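Local coordinates for putative protein-disulfide isomerase (Pseudomonas syringae pv. tomato, PDB 3GN3) that probably acts as a thiol-disulfide oxidoreductase of the DsbA family, although its isomerase function is putative, at residues A[19-27]-A[52-63]; A[65-76]-A[125-136]. One frame throughout, in Å; residues are numbered along the deposited sequence.

In the fold
From the N terminus, strand 16-22 leads to C26 and helices 27-33 and 36-43, and strand 48-54 returns parallel to strand 16-22. Contact 1 closes this beta-alpha-beta crossover, the unit expected of a thioredoxin-like fold. The chain then leaves the sheet for helix 63-73, and contact 2 closes a second loop, of helices and connecting segments without strands, by bringing 125-136 back across it. The two loops stand in series, neither enclosing nor crossing the other, with contact centres about 16 Å apart. They meet through side chains: L54 packs on L71, P24 on I70 and T25 on I66, so helix 63-73 links the sheet to the probable helical insertion.

Contact 1 of 2, residues A[19-27]-A[52-63]; sequences EVFLEPTCP and IRLQSQPWHMFS
R53 with F21 and E19, and E23 with Q57, H60 and S63, show how parallel strands can be tied by side chains as well as by their backbone ladder. Strands 19-22 and 52-54 pair in register, with R53 N giving to V20 O (2.9 Å) and L22 N to R53 O. L22 CD1 rests on I52 CG2 on the face shared by V20, I52 and L54. On the other face R53 lays CG over the ring of F21, 3.8 Å from its centroid, then bends at chi2 (-52°) to bring its guanidinium to E19. NE and NH2 grip the single oxygen OE1 side-on, each at 2.8 Å, NE on its anti lone pair and NH2 from above the carboxylate plane; Y146 OH is also hydrogen-bonded to this oxygen.

E23 turns its bent chain into the loop after strand 52-54. Its OE1 takes S63 OG on the syn lone pair (2.7 Å) and Q57 N on the anti side (2.8 Å). T25 OG1 and T25 N reach OE2 from opposite faces of the carboxylate. E23 CG meanwhile sits over the centre of the H60 ring, whose ND1 donates to T25 OG1 (2.9 Å), so hydrogen bonds run from H60 through T25 OG1 to E23 OE2. C26 follows at the N-cap of helix 27-33, consistent with the cysteine position of thioredoxin-like active sites. Four donors from both segments thus fix the rotation of one buried carboxylate, and with it the relative placement of the turn before C26 and the loop before helix 63-73.

Contact 2 of 2, residues A[65-76]-A[125-136]; sequences VIVRCILAAATL and LALAEAFANPEL
What is probably the helical insertion of a DsbA-like thioredoxin fold supplies this contact, in which R68 and A72 of helix 65-73 meet F131 and L136 of a short helix and the turn after it. The axes of helices 65-73 and 128-132 cross almost perpendicularly, at 101° and 8.6 Å apart. Small residues permit the approach: A72 CB lies 4.1 Å from A130 CB and also touches L136 CD2.

R68 illustrates how one long side chain can be both greasy and polar. Its chain runs extended from CG to NE, with CG anti to the backbone N (chi1 -163°), and passes over the F131 ring. CD sits above that face, 3.8 Å from the ring centroid and displaced toward the rim, while the guanidinium stands nearly upright to the ring plane. L136 CB lies over one face of the guanidinium, and L136 CD2 packs against R68 CG at 3.7 Å. The F131 ring is further bordered by V65 O at its edge and by C69 SG, which approaches CD1 obliquely. A103 of the second subunit packs on both R68 and F131.

Farther along, A73 CB and L76 CD1 both bear on L127 CD2, and L76 CD1 also meets L125 CD2, making an apolar patch around A73 and L76. R68 reaches the backbone with NE and NH2, which share the carbonyl oxygen F131 O, at 2.8 and 2.9 Å, NE arriving in the carbonyl plane and NH2 tilted from it. NH2 also donates to a water that in turn donates a hydrogen bond to P134 O, 2.6 Å from the water oxygen.

Contact 1 of 2, residues A[19-27]-A[52-63]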
loop_
_atom_site.group_PDB
_atom_site.type_symbol
_atom_site.label_atom_id
_atom_site.label_comp_id
_atom_site.label_asym_id
_atom_site.label_seq_id
_atom_site.Cartn_x
_atom_site.Cartn_y
_atom_site.Cartn_z
ATOM N N GLU A 19 -13.783 -7.274 8.021
ATOM C CA GLU A 19 -14.078 -6.202 7.070
ATOM C C GLU A 19 -14.144 -6.742 5.663
ATOM O O GLU A 19 -13.275 -7.521 5.252
ATOM C CB GLU A 19 -13.050 -5.095 7.168
ATOM C CG GLU A 19 -12.957 -4.524 8.551
ATOM C CD GLU A 19 -11.915 -3.456 8.651
ATOM O OE1 GLU A 19 -12.158 -2.329 8.165
ATOM O OE2 GLU A 19 -10.845 -3.750 9.213
ATOM N N VAL A 20 -15.176 -6.341 4.928
ATOM C CA VAL A 20 -15.368 -6.821 3.569
ATOM C C VAL A 20 -15.550 -5.641 2.626
ATOM O O VAL A 20 -16.434 -4.791 2.846
ATOM C CB VAL A 20 -16.620 -7.727 3.443
ATOM C CG1 VAL A 20 -16.601 -8.448 2.114
ATOM C CG2 VAL A 20 -16.685 -8.730 4.580
ATOM N N PHE A 21 -14.727 -5.610 1.577
ATOM C CA PHE A 21 -14.734 -4.543 0.590
ATOM C C PHE A 21 -15.598 -4.983 -0.554
ATOM O O PHE A 21 -15.336 -6.005 -1.182
ATOM C CB PHE A 21 -13.302 -4.216 0.116
ATOM C CG PHE A 21 -12.476 -3.507 1.148
ATOM C CD1 PHE A 21 -12.389 -2.110 1.146
ATOM C CD2 PHE A 21 -11.823 -4.225 2.162
ATOM C CE1 PHE A 21 -11.636 -1.426 2.127
ATOM C CE2 PHE A 21 -11.065 -3.561 3.153
ATOM C CZ PHE A 21 -10.970 -2.154 3.130
ATOM N N LEU A 22 -16.636 -4.209 -0.830
ATOM C CA LEU A 22 -17.621 -4.614 -1.815
ATOM C C LEU A 22 -17.836 -3.538 -2.874
ATOM O O LEU A 22 -17.940 -2.350 -2.555
ATOM C CB LEU A 22 -18.952 -4.978 -1.137
ATOM C CG LEU A 22 -19.004 -6.105 -0.090
ATOM C CD1 LEU A 22 -20.318 -6.019 0.729
ATOM C CD2 LEU A 22 -18.835 -7.508 -0.723
ATOM N N GLU A 23 -17.862 -3.963 -4.130
ATOM C CA GLU A 23 -18.356 -3.129 -5.215
ATOM C C GLU A 23 -19.826 -3.521 -5.413
ATOM O O GLU A 23 -20.117 -4.677 -5.750
ATOM C CB GLU A 23 -17.510 -3.329 -6.498
ATOM C CG GLU A 23 -18.201 -3.019 -7.840
ATOM C CD GLU A 23 -18.702 -1.575 -7.971
ATOM O OE1 GLU A 23 -17.890 -0.624 -7.808
ATOM O OE2 GLU A 23 -19.919 -1.405 -8.250
ATOM N N PRO A 24 -20.755 -2.574 -5.200
ATOM C CA PRO A 24 -22.209 -2.883 -5.181
ATOM C C PRO A 24 -22.771 -3.550 -6.438
ATOM O O PRO A 24 -23.805 -4.230 -6.352
ATOM C CB PRO A 24 -22.874 -1.511 -4.987
ATOM C CG PRO A 24 -21.753 -0.590 -4.530
ATOM C CD PRO A 24 -20.492 -1.128 -5.113
ATOM N N THR A 25 -22.114 -3.369 -7.582
ATOM C CA THR A 25 -22.588 -3.985 -8.827
ATOM C C THR A 25 -21.671 -5.094 -9.340
ATOM O O THR A 25 -21.721 -5.449 -10.525
ATOM C CB THR A 25 -22.795 -2.945 -9.972
ATOM O OG1 THR A 25 -21.554 -2.287 -10.266
ATOM C CG2 THR A 25 -23.831 -1.920 -9.594
ATOM N N CYS A 26 -20.825 -5.631 -8.469
ATOM C CA CYS A 26 -19.899 -6.692 -8.869
ATOM C C CYS A 26 -20.485 -8.057 -8.508
ATOM O O CYS A 26 -20.922 -8.266 -7.385
ATOM C CB CYS A 26 -18.535 -6.457 -8.228
ATOM S SG CYS A 26 -17.527 -7.935 -7.832
ATOM N N PRO A 27 -20.501 -8.997 -9.466
ATOM C CA PRO A 27 -21.176 -10.298 -9.241
ATOM C C PRO A 27 -20.642 -11.062 -8.019
ATOM O O PRO A 27 -21.432 -11.634 -7.242
ATOM C CB PRO A 27 -20.907 -11.080 -10.537
ATOM C CG PRO A 27 -19.782 -10.359 -11.225
ATOM C CD PRO A 27 -19.873 -8.915 -10.802
ATOM N N ILE A 52 -18.926 -3.413 6.286
ATOM C CA ILE A 52 -18.825 -3.202 4.855
ATOM C C ILE A 52 -18.022 -1.918 4.532
ATOM O O ILE A 52 -18.250 -0.857 5.128
ATOM C CB ILE A 52 -20.223 -3.138 4.218
ATOM C CG1 ILE A 52 -20.969 -4.445 4.496
ATOM C CG2 ILE A 52 -20.128 -2.848 2.701
ATOM C CD1 ILE A 52 -22.451 -4.427 4.130
ATOM N N ARG A 53 -17.067 -2.030 3.606
ATOM C CA ARG A 53 -16.427 -0.849 3.023
ATOM C C ARG A 53 -16.733 -0.893 1.547
ATOM O O ARG A 53 -16.800 -1.970 0.952
ATOM C CB ARG A 53 -14.915 -0.814 3.215
ATOM C CG ARG A 53 -14.357 -1.391 4.496
ATOM C CD ARG A 53 -15.027 -0.819 5.702
ATOM N NE ARG A 53 -14.200 -0.829 6.900
ATOM C CZ ARG A 53 -14.537 -0.176 8.008
ATOM N NH1 ARG A 53 -15.672 0.495 8.032
ATOM N NH2 ARG A 53 -13.743 -0.186 9.077
ATOM N N LEU A 54 -16.913 0.280 0.950
ATOM C CA LEU A 54 -17.328 0.347 -0.437
ATOM C C LEU A 54 -16.118 0.502 -1.359
ATOM O O LEU A 54 -15.349 1.464 -1.259
ATOM C CB LEU A 54 -18.365 1.467 -0.609
ATOM C CG LEU A 54 -19.599 1.251 0.284
ATOM C CD1 LEU A 54 -20.470 2.478 0.292
ATOM C CD2 LEU A 54 -20.403 0.004 -0.112
ATOM N N GLN A 55 -15.929 -0.486 -2.221
ATOM C CA GLN A 55 -14.811 -0.516 -3.153
ATOM C C GLN A 55 -15.356 -0.153 -4.511
ATOM O O GLN A 55 -15.821 -1.033 -5.255
ATOM C CB GLN A 55 -14.201 -1.929 -3.190
ATOM C CG GLN A 55 -13.161 -2.191 -4.307
ATOM C CD GLN A 55 -11.802 -1.596 -3.991
ATOM O OE1 GLN A 55 -11.663 -0.793 -3.064
ATOM N NE2 GLN A 55 -10.787 -1.997 -4.746
ATOM N N SER A 56 -15.338 1.136 -4.834
ATOM C CA SER A 56 -15.846 1.605 -6.120
ATOM C C SER A 56 -14.884 1.236 -7.274
ATOM O O SER A 56 -13.743 1.659 -7.273
ATOM C CB SER A 56 -16.058 3.110 -6.032
ATOM O OG SER A 56 -16.672 3.610 -7.194
ATOM N N GLN A 57 -15.329 0.438 -8.240
ATOM C CA GLN A 57 -14.452 0.021 -9.347
ATOM C C GLN A 57 -14.702 0.867 -10.602
ATOM O O GLN A 57 -15.834 0.889 -11.108
ATOM C CB GLN A 57 -14.650 -1.470 -9.682
ATOM C CG GLN A 57 -14.581 -2.440 -8.488
ATOM C CD GLN A 57 -13.165 -2.731 -8.018
ATOM O OE1 GLN A 57 -12.322 -1.838 -7.943
ATOM N NE2 GLN A 57 -12.902 -3.987 -7.693
ATOM N N PRO A 58 -13.657 1.561 -11.117
ATOM C CA PRO A 58 -13.831 2.507 -12.238
ATOM C C PRO A 58 -14.307 1.848 -13.526
ATOM O O PRO A 58 -14.903 2.532 -14.382
ATOM C CB PRO A 58 -12.439 3.111 -12.428
ATOM C CG PRO A 58 -11.760 2.929 -11.131
ATOM C CD PRO A 58 -12.279 1.606 -10.587
ATOM N N TRP A 59 -14.075 0.544 -13.668
ATOM C CA TRP A 59 -14.643 -0.168 -14.823
ATOM C C TRP A 59 -16.127 -0.543 -14.639
ATOM O O TRP A 59 -16.772 -1.012 -15.577
ATOM C CB TRP A 59 -13.783 -1.363 -15.251
ATOM C CG TRP A 59 -13.657 -2.438 -14.203
ATOM C CD1 TRP A 59 -14.389 -3.585 -14.116
ATOM C CD2 TRP A 59 -12.735 -2.463 -13.102
ATOM N NE1 TRP A 59 -13.982 -4.328 -13.030
ATOM C CE2 TRP A 59 -12.970 -3.665 -12.387
ATOM C CE3 TRP A 59 -11.734 -1.591 -12.650
ATOM C CZ2 TRP A 59 -12.252 -4.013 -11.228
ATOM C CZ3 TRP A 59 -11.002 -1.950 -11.484
ATOM C CH2 TRP A 59 -11.273 -3.150 -10.797
ATOM N N HIS A 60 -16.671 -0.331 -13.444
ATOM C CA HIS A 60 -18.123 -0.332 -13.231
ATOM C C HIS A 60 -18.616 1.140 -13.292
ATOM O O HIS A 60 -18.614 1.844 -12.279
ATOM C CB HIS A 60 -18.457 -0.995 -11.881
ATOM C CG HIS A 60 -18.236 -2.477 -11.866
ATOM N ND1 HIS A 60 -19.262 -3.380 -11.695
ATOM C CD2 HIS A 60 -17.112 -3.215 -12.043
ATOM C CE1 HIS A 60 -18.781 -4.611 -11.762
ATOM N NE2 HIS A 60 -17.480 -4.539 -11.972
ATOM N N MET A 61 -19.015 1.595 -14.481
ATOM C CA MET A 61 -19.116 3.045 -14.780
ATOM C C MET A 61 -20.167 3.848 -13.987
ATOM O O MET A 61 -20.015 5.065 -13.795
ATOM C CB MET A 61 -19.201 3.307 -16.294
ATOM C CG MET A 61 -17.852 3.105 -17.038
ATOM S SD MET A 61 -17.798 3.208 -18.862
ATOM C CE MET A 61 -19.034 2.018 -19.393
ATOM N N PHE A 62 -21.202 3.180 -13.483
ATOM C CA PHE A 62 -22.138 3.875 -12.610
ATOM C C PHE A 62 -21.839 3.679 -11.124
ATOM O O PHE A 62 -22.674 3.997 -10.267
ATOM C CB PHE A 62 -23.606 3.535 -12.950
ATOM C CG PHE A 62 -24.243 4.489 -13.939
ATOM C CD1 PHE A 62 -24.816 4.015 -15.110
ATOM C CD2 PHE A 62 -24.257 5.862 -13.700
ATOM C CE1 PHE A 62 -25.406 4.898 -16.043
ATOM C CE2 PHE A 62 -24.838 6.756 -14.616
ATOM C CZ PHE A 62 -25.415 6.269 -15.794
ATOM N N SER A 63 -20.637 3.210 -10.805
ATOM C CA SER A 63 -20.301 2.897 -9.427
ATOM C C SER A 63 -20.347 4.127 -8.530
ATOM O O SER A 63 -20.869 4.068 -7.406
ATOM C CB SER A 63 -18.929 2.230 -9.338
ATOM O OG SER A 63 -18.575 1.960 -7.991
#

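Contact 2 of 2, residues A[65-76]-A[125-136]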
loop_
_atom_site.group_PDB
_atom_site.type_symbol
_atom_site.label_atom_id
_atom_site.label_comp_id
_atom_site.label_asym_id
_atom_site.label_seq_id
_atom_site.Cartn_x
_atom_site.Cartn_y
_atom_site.Cartn_z
ATOM N N VAL A 65 -22.088 6.906 -8.786
ATOM C CA VAL A 65 -23.467 7.296 -8.527
ATOM C C VAL A 65 -24.021 6.359 -7.457
ATOM O O VAL A 65 -24.518 6.804 -6.413
ATOM C CB VAL A 65 -24.345 7.177 -9.790
ATOM C CG1 VAL A 65 -25.798 7.488 -9.462
ATOM C CG2 VAL A 65 -23.835 8.061 -10.891
ATOM N N ILE A 66 -23.900 5.055 -7.712
ATOM C CA ILE A 66 -24.445 4.027 -6.829
ATOM C C ILE A 66 -23.832 4.053 -5.432
ATOM O O ILE A 66 -24.553 3.984 -4.440
ATOM C CB ILE A 66 -24.367 2.624 -7.478
ATOM C CG1 ILE A 66 -25.255 2.595 -8.729
ATOM C CG2 ILE A 66 -24.773 1.531 -6.465
ATOM C CD1 ILE A 66 -24.955 1.458 -9.699
ATOM N N VAL A 67 -22.518 4.191 -5.342
ATOM C CA VAL A 67 -21.861 4.285 -4.028
ATOM C C VAL A 67 -22.372 5.505 -3.251
ATOM O O VAL A 67 -22.648 5.405 -2.042
ATOM C CB VAL A 67 -20.285 4.285 -4.124
ATOM C CG1 VAL A 67 -19.639 4.662 -2.791
ATOM C CG2 VAL A 67 -19.767 2.935 -4.595
ATOM N N ARG A 68 -22.495 6.646 -3.940
ATOM C CA ARG A 68 -23.043 7.856 -3.319
ATOM C C ARG A 68 -24.477 7.609 -2.775
ATOM O O ARG A 68 -24.784 7.994 -1.640
ATOM C CB ARG A 68 -22.987 9.057 -4.286
ATOM C CG ARG A 68 -23.143 10.423 -3.602
ATOM C CD ARG A 68 -23.040 11.598 -4.591
ATOM N NE ARG A 68 -23.469 12.864 -3.994
ATOM C CZ ARG A 68 -22.709 13.653 -3.235
ATOM N NH1 ARG A 68 -21.451 13.334 -2.978
ATOM N NH2 ARG A 68 -23.211 14.772 -2.714
ATOM N N CYS A 69 -25.327 6.944 -3.562
ATOM C CA CYS A 69 -26.652 6.541 -3.095
ATOM C C CYS A 69 -26.625 5.732 -1.817
ATOM O O CYS A 69 -27.472 5.946 -0.919
ATOM C CB CYS A 69 -27.352 5.704 -4.135
ATOM S SG CYS A 69 -27.817 6.677 -5.562
ATOM N N ILE A 70 -25.680 4.788 -1.737
ATOM C CA ILE A 70 -25.599 3.929 -0.570
ATOM C C ILE A 70 -25.274 4.782 0.641
ATOM O O ILE A 70 -25.907 4.669 1.691
ATOM C CB ILE A 70 -24.572 2.781 -0.747
ATOM C CG1 ILE A 70 -25.065 1.811 -1.814
ATOM C CG2 ILE A 70 -24.319 2.062 0.584
ATOM C CD1 ILE A 70 -23.943 1.096 -2.529
ATOM N N LEU A 71 -24.291 5.653 0.481
ATOM C CA LEU A 71 -23.863 6.487 1.584
ATOM C C LEU A 71 -24.902 7.570 1.900
ATOM O O LEU A 71 -25.008 8.005 3.055
ATOM C CB LEU A 71 -22.471 7.057 1.318
ATOM C CG LEU A 71 -21.402 5.972 1.466
ATOM C CD1 LEU A 71 -20.041 6.388 0.860
ATOM C CD2 LEU A 71 -21.260 5.546 2.920
ATOM N N ALA A 72 -25.659 7.985 0.882
ATOM C CA ALA A 72 -26.818 8.867 1.069
ATOM C C ALA A 72 -27.875 8.197 1.949
ATOM O O ALA A 72 -28.381 8.820 2.879
ATOM C CB ALA A 72 -27.428 9.299 -0.284
ATOM N N ALA A 73 -28.200 6.937 1.652
ATOM C CA ALA A 73 -29.136 6.145 2.466
ATOM C C ALA A 73 -28.705 6.070 3.928
ATOM O O ALA A 73 -29.535 6.145 4.820
ATOM C CB ALA A 73 -29.309 4.754 1.891
ATOM N N ALA A 74 -27.406 5.948 4.175
ATOM C CA ALA A 74 -26.912 5.844 5.539
ATOM C C ALA A 74 -27.180 7.093 6.345
ATOM O O ALA A 74 -26.961 7.067 7.551
ATOM C CB ALA A 74 -25.430 5.513 5.570
ATOM N N THR A 75 -27.612 8.180 5.689
ATOM C CA THR A 75 -27.894 9.461 6.379
ATOM C C THR A 75 -29.366 9.634 6.746
ATOM O O THR A 75 -29.671 10.440 7.610
ATOM C CB THR A 75 -27.425 10.749 5.602
ATOM O OG1 THR A 75 -28.154 10.877 4.363
ATOM C CG2 THR A 75 -25.906 10.749 5.345
ATOM N N LEU A 76 -30.262 8.903 6.075
ATOM C CA LEU A 76 -31.671 8.783 6.458
ATOM C C LEU A 76 -31.862 8.253 7.895
ATOM O O LEU A 76 -30.900 7.800 8.533
ATOM C CB LEU A 76 -32.367 7.842 5.489
ATOM C CG LEU A 76 -32.224 8.175 4.009
ATOM C CD1 LEU A 76 -33.017 7.195 3.128
ATOM C CD2 LEU A 76 -32.651 9.621 3.740
ATOM N N LEU A 125 -36.979 3.780 -1.105
ATOM C CA LEU A 125 -36.463 4.902 -0.304
ATOM C C LEU A 125 -36.339 6.165 -1.156
ATOM O O LEU A 125 -36.127 6.091 -2.371
ATOM C CB LEU A 125 -35.105 4.572 0.308
ATOM C CG LEU A 125 -34.984 3.609 1.477
ATOM C CD1 LEU A 125 -33.509 3.215 1.672
ATOM C CD2 LEU A 125 -35.549 4.211 2.745
ATOM N N ALA A 126 -36.481 7.317 -0.512
ATOM C CA ALA A 126 -36.338 8.597 -1.186
ATOM C C ALA A 126 -34.892 9.043 -0.968
ATOM O O ALA A 126 -34.456 9.235 0.169
ATOM C CB ALA A 126 -37.319 9.601 -0.612
ATOM N N LEU A 127 -34.142 9.187 -2.056
ATOM C CA LEU A 127 -32.692 9.378 -1.951
ATOM C C LEU A 127 -32.174 10.693 -2.522
ATOM O O LEU A 127 -31.207 11.257 -1.986
ATOM C CB LEU A 127 -31.951 8.207 -2.600
ATOM C CG LEU A 127 -32.179 6.845 -1.958
ATOM C CD1 LEU A 127 -31.690 5.749 -2.883
ATOM C CD2 LEU A 127 -31.531 6.752 -0.574
ATOM N N ALA A 128 -32.817 11.158 -3.601
ATOM C CA ALA A 128 -32.411 12.363 -4.335
ATOM C C ALA A 128 -31.988 13.492 -3.417
ATOM O O ALA A 128 -30.873 14.004 -3.534
ATOM C CB ALA A 128 -33.504 12.834 -5.301
ATOM N N GLU A 129 -32.848 13.882 -2.491
ATOM C CA GLU A 129 -32.489 14.999 -1.638
ATOM C C GLU A 129 -31.193 14.719 -0.898
ATOM O O GLU A 129 -30.259 15.510 -0.993
ATOM C CB GLU A 129 -33.597 15.370 -0.662
ATOM C CG GLU A 129 -33.258 16.649 0.079
ATOM C CD GLU A 129 -34.312 17.057 1.090
ATOM O OE1 GLU A 129 -35.528 16.839 0.821
ATOM O OE2 GLU A 129 -33.919 17.612 2.150
ATOM N N ALA A 130 -31.138 13.584 -0.196
ATOM C CA ALA A 130 -29.963 13.181 0.573
ATOM C C ALA A 130 -28.706 13.066 -0.295
ATOM O O ALA A 130 -27.610 13.416 0.141
ATOM C CB ALA A 130 -30.231 11.880 1.311
ATOM N N PHE A 131 -28.889 12.586 -1.521
ATOM C CA PHE A 131 -27.829 12.475 -2.522
ATOM C C PHE A 131 -27.180 13.824 -2.831
ATOM O O PHE A 131 -25.976 13.885 -3.107
ATOM C CB PHE A 131 -28.426 11.888 -3.797
ATOM C CG PHE A 131 -27.435 11.662 -4.918
ATOM C CD1 PHE A 131 -26.911 10.390 -5.150
ATOM C CD2 PHE A 131 -27.076 12.704 -5.777
ATOM C CE1 PHE A 131 -26.025 10.165 -6.208
ATOM C CE2 PHE A 131 -26.189 12.500 -6.832
ATOM C CZ PHE A 131 -25.665 11.231 -7.056
ATOM N N ALA A 132 -27.989 14.893 -2.783
ATOM C CA ALA A 132 -27.542 16.254 -3.093
ATOM C C ALA A 132 -26.734 16.911 -1.962
ATOM O O ALA A 132 -26.004 17.873 -2.202
ATOM C CB ALA A 132 -28.719 17.121 -3.491
ATOM N N ASN A 133 -26.842 16.393 -0.740
ATOM C CA ASN A 133 -26.054 16.921 0.380
ATOM C C ASN A 133 -24.543 16.983 0.048
ATOM O O ASN A 133 -23.905 15.939 -0.171
ATOM C CB ASN A 133 -26.317 16.092 1.634
ATOM C CG ASN A 133 -25.333 16.383 2.759
ATOM O OD1 ASN A 133 -24.790 17.485 2.856
ATOM N ND2 ASN A 133 -25.092 15.374 3.623
ATOM N N PRO A 134 -23.968 18.207 -0.004
ATOM C CA PRO A 134 -22.586 18.318 -0.472
ATOM C C PRO A 134 -21.569 17.763 0.526
ATOM O O PRO A 134 -20.439 17.471 0.135
ATOM C CB PRO A 134 -22.397 19.826 -0.703
ATOM C CG PRO A 134 -23.369 20.482 0.187
ATOM C CD PRO A 134 -24.522 19.516 0.395
ATOM N N GLU A 135 -21.970 17.586 1.785
ATOM C CA GLU A 135 -21.079 16.981 2.778
ATOM C C GLU A 135 -20.794 15.484 2.522
ATOM O O GLU A 135 -19.859 14.916 3.091
ATOM C CB GLU A 135 -21.630 17.193 4.186
ATOM C CG GLU A 135 -21.533 18.633 4.672
ATOM C CD GLU A 135 -20.098 19.178 4.610
ATOM O OE1 GLU A 135 -19.251 18.711 5.412
ATOM O OE2 GLU A 135 -19.816 20.069 3.762
ATOM N N LEU A 136 -21.585 14.875 1.638
ATOM C CA LEU A 136 -21.554 13.439 1.381
ATOM C C LEU A 136 -20.318 12.949 0.612
ATOM O O LEU A 136 -19.992 11.759 0.660
ATOM C CB LEU A 136 -22.821 13.051 0.629
ATOM C CG LEU A 136 -23.323 11.619 0.514
ATOM C CD1 LEU A 136 -23.657 11.043 1.869
ATOM C CD2 LEU A 136 -24.536 11.634 -0.388
HETATM O O HOH W 1 -20.729 15.927 -1.967
#